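PDB 2YX6: dinitrogenase iron-molybdenum cofactor biosynthesis domain-containing protein from Pyrococcus horikoshii, which is of unknown function but binds ADP and belongs to a family linked to assembly of the nitrogenase iron-molybdenum cofactor. Local coordinates for residues 89-92 with 97-100; 5-10 with 93-98; 58-63 with 83-88. All blocks are in the same frame, centred on the assembly; numbering follows the deposited sequence.

Contact 1: 89-92 with 97-100; sequences TGVY and DVIK
V91 and V98 meet through their methyl groups where the loop after strand 86-88 turns into helix 95-103, the last helix of a ribonuclease H-like alpha/beta fold. That assignment rests on the strand order 3-2-1-4-5 with strand 26-33 antiparallel to its neighbours. The tight part of the contact is the valine pair. CG1 of V91 lies against both methyls of V98, at 3.6 Å from V98 CG1 and 3.8 Å from V98 CG2. In V91 this methyl stands anti to the backbone N (chi1 -174°), which carries it from the loop to the helix, and the two side chains cross obliquely. V98 CG2 also packs on the main chain of the loop, 3.6 Å from Y92 O, as a van der Waals contact between a methyl and a carbonyl oxygen. Both valines are buried, and V98 also touches L68 of strand 66-68. Main-chain hydrogen bonds of V91 with T69, and of G90 with Y70 and D110, fix the loop that presents V91.

The loose side begins one residue later. Y92 CA is still 7.5 Å from V98 CA, the closest approach of the two backbones, yet its side chain is directed away from the helix: its nearest side-chain atom, Y92 CB, is 6.5 Å from V98 CG2, and the ring is farther still. The ring lies at the surface and touches K19 and K108. The small buried area, 100 Å² in total, matches this division into a small buried methyl cluster and a solvent-facing tyrosine. The Y92 ring instead turns back along its own loop, setting its edge, in plane, against the carbonyl of G90, with Y92 CD1 3.5 Å from G90 O.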
loop_
_atom_site.group_PDB
_atom_site.type_symbol
_atom_site.label_atom_id
_atom_site.label_comp_id
_atom_site.label_asym_id
_atom_site.label_seq_id
_atom_site.Cartn_x
_atom_site.Cartn_y
_atom_site.Cartn_z
ATOM N N THR A 89 -5.452 0.308 -6.329
ATOM C CA THR A 89 -6.090 0.470 -7.647
ATOM C C THR A 89 -7.585 0.437 -7.500
ATOM O O THR A 89 -8.081 0.017 -6.471
ATOM C CB THR A 89 -5.677 -0.661 -8.625
ATOM O OG1 THR A 89 -6.140 -1.930 -8.126
ATOM C CG2 THR A 89 -4.159 -0.687 -8.783
ATOM N N GLY A 90 -8.303 0.929 -8.518
ATOM C CA GLY A 90 -9.786 1.002 -8.473
ATOM C C GLY A 90 -10.429 2.175 -7.725
ATOM O O GLY A 90 -11.625 2.228 -7.561
ATOM N N VAL A 91 -9.625 3.145 -7.312
ATOM C CA VAL A 91 -10.116 4.315 -6.576
ATOM C C VAL A 91 -10.574 5.374 -7.572
ATOM O O VAL A 91 -9.875 5.704 -8.499
ATOM C CB VAL A 91 -9.006 4.876 -5.622
ATOM C CG1 VAL A 91 -9.549 5.976 -4.772
ATOM C CG2 VAL A 91 -8.448 3.752 -4.738
ATOM N N TYR A 92 -11.755 5.939 -7.374
ATOM C CA TYR A 92 -12.261 7.008 -8.258
ATOM C C TYR A 92 -13.011 8.009 -7.429
ATOM O O TYR A 92 -13.382 7.714 -6.279
ATOM C CB TYR A 92 -13.248 6.405 -9.266
ATOM C CG TYR A 92 -14.379 5.703 -8.592
ATOM C CD1 TYR A 92 -14.227 4.422 -8.119
ATOM C CD2 TYR A 92 -15.607 6.328 -8.405
ATOM C CE1 TYR A 92 -15.268 3.776 -7.500
ATOM C CE2 TYR A 92 -16.666 5.674 -7.759
ATOM C CZ TYR A 92 -16.475 4.406 -7.335
ATOM O OH TYR A 92 -17.458 3.743 -6.665
ATOM N N ASP A 97 -13.182 13.263 -1.062
ATOM C CA ASP A 97 -14.015 12.137 -0.618
ATOM C C ASP A 97 -13.212 10.872 -0.435
ATOM O O ASP A 97 -13.435 10.103 0.486
ATOM C CB ASP A 97 -15.133 11.852 -1.598
ATOM C CG ASP A 97 -16.236 12.912 -1.595
ATOM O OD1 ASP A 97 -16.201 13.822 -0.752
ATOM O OD2 ASP A 97 -17.123 12.855 -2.488
ATOM N N VAL A 98 -12.274 10.650 -1.338
ATOM C CA VAL A 98 -11.368 9.514 -1.281
ATOM C C VAL A 98 -10.526 9.512 0.007
ATOM O O VAL A 98 -10.393 8.483 0.635
ATOM C CB VAL A 98 -10.477 9.505 -2.511
ATOM C CG1 VAL A 98 -9.289 8.555 -2.307
ATOM C CG2 VAL A 98 -11.300 9.161 -3.758
ATOM N N ILE A 99 -9.992 10.664 0.397
ATOM C CA ILE A 99 -9.126 10.832 1.548
ATOM C C ILE A 99 -9.915 10.569 2.828
ATOM O O ILE A 99 -9.462 9.843 3.711
ATOM C CB ILE A 99 -8.452 12.263 1.511
ATOM C CG1 ILE A 99 -7.358 12.288 0.447
ATOM C CG2 ILE A 99 -7.757 12.582 2.783
ATOM C CD1 ILE A 99 -7.146 13.631 -0.120
ATOM N N LYS A 100 -11.146 11.068 2.880
ATOM C CA LYS A 100 -12.050 10.799 4.001
ATOM C C LYS A 100 -12.392 9.306 4.069
ATOM O O LYS A 100 -12.331 8.724 5.135
ATOM C CB LYS A 100 -13.339 11.650 3.881
ATOM C CG LYS A 100 -14.244 11.575 5.148
ATOM C CD LYS A 100 -15.628 12.176 4.882
ATOM C CE LYS A 100 -16.608 12.048 6.081
ATOM N NZ LYS A 100 -16.027 12.576 7.356
#

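Contact 2: 5-10 with 93-98; sequences IPAEDD and GRISDV
I95, in the first turn of helix 95-103, pushes its CD1 methyl against strand 2-7, where it meets I5 CG2 at 3.6 Å and A7 CB at 3.9 Å. The same methyl is 4.0 Å from P6 O, so one group touches three successive residues, I5, P6 and A7. I95 CG1 adds a second contact with I5 CG2, and the two isoleucine side chains lie alongside, running in opposite senses. Beyond CG1, which lies beside the backbone N, the I95 chain is extended (chi2 169°), and this is what brings CD1 up to the strand.

A second shell surrounds the methyl cluster: V28 of strand 26-33 packs on I95, Y26 on A7, and L68 of strand 66-68 on I5. Main-chain bonds of I5 with V28 and of A7 with Y26 hold the strand in the sheet. On the helix side R94 is the N-cap residue, and its O accepts V98 N at 3.1 Å, while G93 is bonded through its backbone to V17.

Buried carbon surface carries the contact. Because apolar contact has little directionality, the position of I95 probably depends on the close fit of the methyls together with the backbone bonds around them.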
loop_
_atom_site.group_PDB
_atom_site.type_symbol
_atom_site.label_atom_id
_atom_site.label_comp_id
_atom_site.label_asym_id
_atom_site.label_seq_id
_atom_site.Cartn_x
_atom_site.Cartn_y
_atom_site.Cartn_z
ATOM N N ILE A 5 -1.826 10.918 -4.999
ATOM C CA ILE A 5 -3.018 10.665 -5.779
ATOM C C ILE A 5 -2.922 11.404 -7.119
ATOM O O ILE A 5 -2.760 12.598 -7.138
ATOM C CB ILE A 5 -4.324 11.084 -5.047
ATOM C CG1 ILE A 5 -4.488 10.346 -3.713
ATOM C CG2 ILE A 5 -5.551 10.828 -5.970
ATOM C CD1 ILE A 5 -4.235 11.153 -2.664
ATOM N N PRO A 6 -3.073 10.671 -8.251
ATOM C CA PRO A 6 -3.024 11.341 -9.570
ATOM C C PRO A 6 -4.309 12.143 -9.778
ATOM O O PRO A 6 -5.409 11.617 -9.489
ATOM C CB PRO A 6 -2.935 10.177 -10.575
ATOM C CG PRO A 6 -3.684 9.009 -9.910
ATOM C CD PRO A 6 -3.388 9.229 -8.355
ATOM N N ALA A 7 -4.192 13.410 -10.203
ATOM C CA ALA A 7 -5.360 14.270 -10.344
ATOM C C ALA A 7 -5.640 14.517 -11.798
ATOM O O ALA A 7 -4.707 14.605 -12.605
ATOM C CB ALA A 7 -5.137 15.594 -9.647
ATOM N N GLU A 8 -6.922 14.680 -12.113
ATOM C CA GLU A 8 -7.365 14.944 -13.466
ATOM C C GLU A 8 -7.160 16.437 -13.877
ATOM O O GLU A 8 -6.977 16.775 -15.049
ATOM C CB GLU A 8 -8.831 14.519 -13.570
ATOM C CG GLU A 8 -9.477 14.776 -14.918
ATOM C CD GLU A 8 -10.999 14.606 -14.884
ATOM O OE1 GLU A 8 -11.493 13.630 -14.267
ATOM O OE2 GLU A 8 -11.708 15.466 -15.470
ATOM N N ASP A 9 -7.171 17.315 -12.890
ATOM C CA ASP A 9 -7.192 18.756 -13.053
ATOM C C ASP A 9 -6.154 19.266 -12.094
ATOM O O ASP A 9 -5.685 18.508 -11.252
ATOM C CB ASP A 9 -8.550 19.278 -12.544
ATOM C CG ASP A 9 -9.698 18.884 -13.428
ATOM O OD1 ASP A 9 -9.476 18.528 -14.617
ATOM O OD2 ASP A 9 -10.857 18.936 -12.942
ATOM N N ASP A 10 -5.850 20.555 -12.134
ATOM C CA ASP A 10 -5.064 21.150 -11.042
ATOM C C ASP A 10 -5.920 21.640 -9.885
ATOM O O ASP A 10 -5.496 22.491 -9.117
ATOM C CB ASP A 10 -4.177 22.300 -11.529
ATOM C CG ASP A 10 -4.941 23.340 -12.361
ATOM O OD1 ASP A 10 -6.004 22.992 -12.970
ATOM O OD2 ASP A 10 -4.444 24.515 -12.407
ATOM N N GLY A 93 -13.297 9.158 -8.047
ATOM C CA GLY A 93 -14.128 10.182 -7.450
ATOM C C GLY A 93 -13.336 11.394 -7.002
ATOM O O GLY A 93 -12.121 11.512 -7.312
ATOM N N ARG A 94 -13.994 12.245 -6.195
ATOM C CA ARG A 94 -13.362 13.509 -5.769
ATOM C C ARG A 94 -12.317 13.141 -4.770
ATOM O O ARG A 94 -12.559 12.345 -3.865
ATOM C CB ARG A 94 -14.334 14.435 -5.051
ATOM C CG ARG A 94 -13.971 15.888 -5.089
ATOM C CD ARG A 94 -15.066 16.599 -4.397
ATOM N NE ARG A 94 -15.033 18.063 -4.358
ATOM C CZ ARG A 94 -15.381 18.910 -5.330
ATOM N NH1 ARG A 94 -15.731 18.506 -6.564
ATOM N NH2 ARG A 94 -15.358 20.214 -5.060
ATOM N N ILE A 95 -11.191 13.799 -4.861
ATOM C CA ILE A 95 -10.071 13.385 -4.043
ATOM C C ILE A 95 -10.358 13.650 -2.580
ATOM O O ILE A 95 -10.035 12.822 -1.719
ATOM C CB ILE A 95 -8.763 14.001 -4.551
ATOM C CG1 ILE A 95 -8.379 13.301 -5.887
ATOM C CG2 ILE A 95 -7.713 13.902 -3.424
ATOM C CD1 ILE A 95 -7.173 13.974 -6.766
ATOM N N SER A 96 -11.061 14.732 -2.281
ATOM C CA SER A 96 -11.474 15.014 -0.877
ATOM C C SER A 96 -12.273 13.849 -0.273
ATOM O O SER A 96 -12.073 13.505 0.884
ATOM C CB SER A 96 -12.298 16.311 -0.784
ATOM O OG SER A 96 -13.555 16.173 -1.476
ATOM N N ASP A 97 -13.182 13.263 -1.062
ATOM C CA ASP A 97 -14.015 12.137 -0.618
ATOM C C ASP A 97 -13.212 10.872 -0.435
ATOM O O ASP A 97 -13.435 10.103 0.486
ATOM C CB ASP A 97 -15.133 11.852 -1.598
ATOM C CG ASP A 97 -16.236 12.912 -1.595
ATOM O OD1 ASP A 97 -16.201 13.822 -0.752
ATOM O OD2 ASP A 97 -17.123 12.855 -2.488
ATOM N N VAL A 98 -12.274 10.650 -1.338
ATOM C CA VAL A 98 -11.368 9.514 -1.281
ATOM C C VAL A 98 -10.526 9.512 0.007
ATOM O O VAL A 98 -10.393 8.483 0.635
ATOM C CB VAL A 98 -10.477 9.505 -2.511
ATOM C CG1 VAL A 98 -9.289 8.555 -2.307
ATOM C CG2 VAL A 98 -11.300 9.161 -3.758
#

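Contact 3: 58-63 with 83-88; sequences FIKDHG and LGISVV
K60 of helix 54-61 lays its methylene chain across L83 and I85, which follow helix 74-82 and lead into strand 86-88, outermost in this chain's ribonuclease H-like sheet. The apolar contacts are spread along the lysine: near its root K60 CB is 3.8 Å from I85 CD1, and further out K60 CD is 4.0 Å from L83 CD1, where the two side chains cross at about a right angle. I59 CG2 approaches I85 CD1 more loosely, at 4.3 Å. The extended lysine (chi1 -164°) brings NZ alongside L83 CD2 and on to a weak hydrogen bond with G105 O of the second subunit, whose V88 and S86 pack on S86 and V88 of this strand.

Main-chain bonds shape both segments. A Schellman motif with G84 at C-prime, its phi positive, closes helix 74-82 through I85 N to F80 O and G84 N to N81 O, turning the chain toward the strand.

At the end of helix 54-61, side-chain and backbone donors converge. H62 ND1 gives a 3.0 Å bond to F58 O, arriving 36° above the carbonyl plane, and H62 N reaches F58 O from the opposite face at 3.2 Å.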
loop_
_atom_site.group_PDB
_atom_site.type_symbol
_atom_site.label_atom_id
_atom_site.label_comp_id
_atom_site.label_asym_id
_atom_site.label_seq_id
_atom_site.Cartn_x
_atom_site.Cartn_y
_atom_site.Cartn_z
ATOM N N PHE A 58 9.553 10.026 -9.076
ATOM C CA PHE A 58 8.920 11.306 -8.743
ATOM C C PHE A 58 8.152 11.196 -7.434
ATOM O O PHE A 58 8.370 11.970 -6.502
ATOM C CB PHE A 58 7.990 11.690 -9.892
ATOM C CG PHE A 58 7.196 12.919 -9.645
ATOM C CD1 PHE A 58 7.799 14.139 -9.648
ATOM C CD2 PHE A 58 5.835 12.838 -9.332
ATOM C CE1 PHE A 58 7.064 15.300 -9.393
ATOM C CE2 PHE A 58 5.107 13.967 -9.075
ATOM C CZ PHE A 58 5.733 15.222 -9.109
ATOM N N ILE A 59 7.294 10.173 -7.341
ATOM C CA ILE A 59 6.493 9.941 -6.115
ATOM C C ILE A 59 7.373 9.675 -4.873
ATOM O O ILE A 59 7.240 10.360 -3.864
ATOM C CB ILE A 59 5.419 8.851 -6.391
ATOM C CG1 ILE A 59 4.479 9.340 -7.485
ATOM C CG2 ILE A 59 4.659 8.508 -5.160
ATOM C CD1 ILE A 59 3.779 10.701 -7.118
ATOM N N LYS A 60 8.310 8.730 -4.961
ATOM C CA LYS A 60 9.263 8.440 -3.899
ATOM C C LYS A 60 10.033 9.686 -3.453
ATOM O O LYS A 60 10.144 9.963 -2.275
ATOM C CB LYS A 60 10.234 7.354 -4.340
ATOM C CG LYS A 60 11.014 6.721 -3.136
ATOM C CD LYS A 60 12.123 5.783 -3.603
ATOM C CE LYS A 60 12.926 5.124 -2.463
ATOM N NZ LYS A 60 14.250 4.511 -2.953
ATOM N N ASP A 61 10.493 10.479 -4.423
ATOM C CA ASP A 61 11.218 11.720 -4.127
ATOM C C ASP A 61 10.367 12.736 -3.360
ATOM O O ASP A 61 10.902 13.588 -2.683
ATOM C CB ASP A 61 11.746 12.358 -5.401
ATOM C CG ASP A 61 12.816 11.484 -6.103
ATOM O OD1 ASP A 61 13.466 10.657 -5.409
ATOM O OD2 ASP A 61 12.966 11.619 -7.360
ATOM N N HIS A 62 9.047 12.641 -3.497
ATOM C CA HIS A 62 8.129 13.448 -2.711
ATOM C C HIS A 62 7.682 12.857 -1.385
ATOM O O HIS A 62 6.862 13.437 -0.700
ATOM C CB HIS A 62 6.946 13.840 -3.573
ATOM C CG HIS A 62 7.257 14.986 -4.494
ATOM N ND1 HIS A 62 7.985 14.828 -5.655
ATOM C CD2 HIS A 62 6.983 16.314 -4.396
ATOM C CE1 HIS A 62 8.109 16.001 -6.258
ATOM N NE2 HIS A 62 7.511 16.918 -5.513
ATOM N N GLY A 63 8.262 11.751 -0.985
ATOM C CA GLY A 63 8.011 11.195 0.356
ATOM C C GLY A 63 6.761 10.342 0.448
ATOM O O GLY A 63 6.385 9.959 1.539
ATOM N N LEU A 83 10.297 0.017 -4.824
ATOM C CA LEU A 83 10.704 1.232 -4.094
ATOM C C LEU A 83 10.011 1.325 -2.725
ATOM O O LEU A 83 10.041 2.372 -2.024
ATOM C CB LEU A 83 10.332 2.423 -4.944
ATOM C CG LEU A 83 11.095 2.586 -6.280
ATOM C CD1 LEU A 83 10.655 3.927 -6.833
ATOM C CD2 LEU A 83 12.648 2.526 -6.140
ATOM N N GLY A 84 9.351 0.240 -2.348
ATOM C CA GLY A 84 8.775 0.140 -0.977
ATOM C C GLY A 84 7.540 1.001 -0.935
ATOM O O GLY A 84 7.156 1.480 0.137
ATOM N N ILE A 85 6.946 1.245 -2.106
ATOM C CA ILE A 85 5.701 2.023 -2.192
ATOM C C ILE A 85 4.481 1.132 -2.585
ATOM O O ILE A 85 4.579 0.325 -3.500
ATOM C CB ILE A 85 5.853 3.222 -3.141
ATOM C CG1 ILE A 85 6.994 4.172 -2.701
ATOM C CG2 ILE A 85 4.568 3.992 -3.274
ATOM C CD1 ILE A 85 7.138 5.273 -3.678
ATOM N N SER A 86 3.385 1.283 -1.850
ATOM C CA SER A 86 2.197 0.445 -1.993
ATOM C C SER A 86 1.263 1.169 -2.877
ATOM O O SER A 86 1.174 2.371 -2.795
ATOM C CB SER A 86 1.497 0.284 -0.623
ATOM O OG SER A 86 2.428 -0.379 0.195
ATOM N N VAL A 87 0.511 0.453 -3.682
ATOM C CA VAL A 87 -0.381 1.107 -4.627
ATOM C C VAL A 87 -1.787 0.545 -4.357
ATOM O O VAL A 87 -1.929 -0.679 -4.193
ATOM C CB VAL A 87 0.066 0.798 -6.133
ATOM C CG1 VAL A 87 -0.958 1.386 -7.235
ATOM C CG2 VAL A 87 1.485 1.260 -6.429
ATOM N N VAL A 88 -2.809 1.399 -4.354
ATOM C CA VAL A 88 -4.208 0.960 -4.321
ATOM C C VAL A 88 -4.855 1.318 -5.671
ATOM O O VAL A 88 -4.743 2.480 -6.119
ATOM C CB VAL A 88 -5.027 1.655 -3.165
ATOM C CG1 VAL A 88 -6.499 1.112 -3.147
ATOM C CG2 VAL A 88 -4.353 1.416 -1.829
#

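Overall arrangement
Contacts 1 and 2 sit about 8 Å apart, centre to centre; both use helix 95-103 and share D97 and V98. Contact 3 lies across the chain's centre, about 17 Å from the centre of each. Along the chain it is nested inside the loop closed by contact 2 and is completed just before contact 1 opens, since 83-88 runs directly into 89-92. V87, an ADP-binding residue, lies on segment 83-88, though it takes no part in the contact itself; its side chain is about 8 Å from those of V91 in contact 1 and P6 in contact 2. All three contacts therefore lie near V87, and the side chain of I85 in contact 3 is about 6 Å from that of N81, another ADP-binding residue; no ADP is bound to this chain.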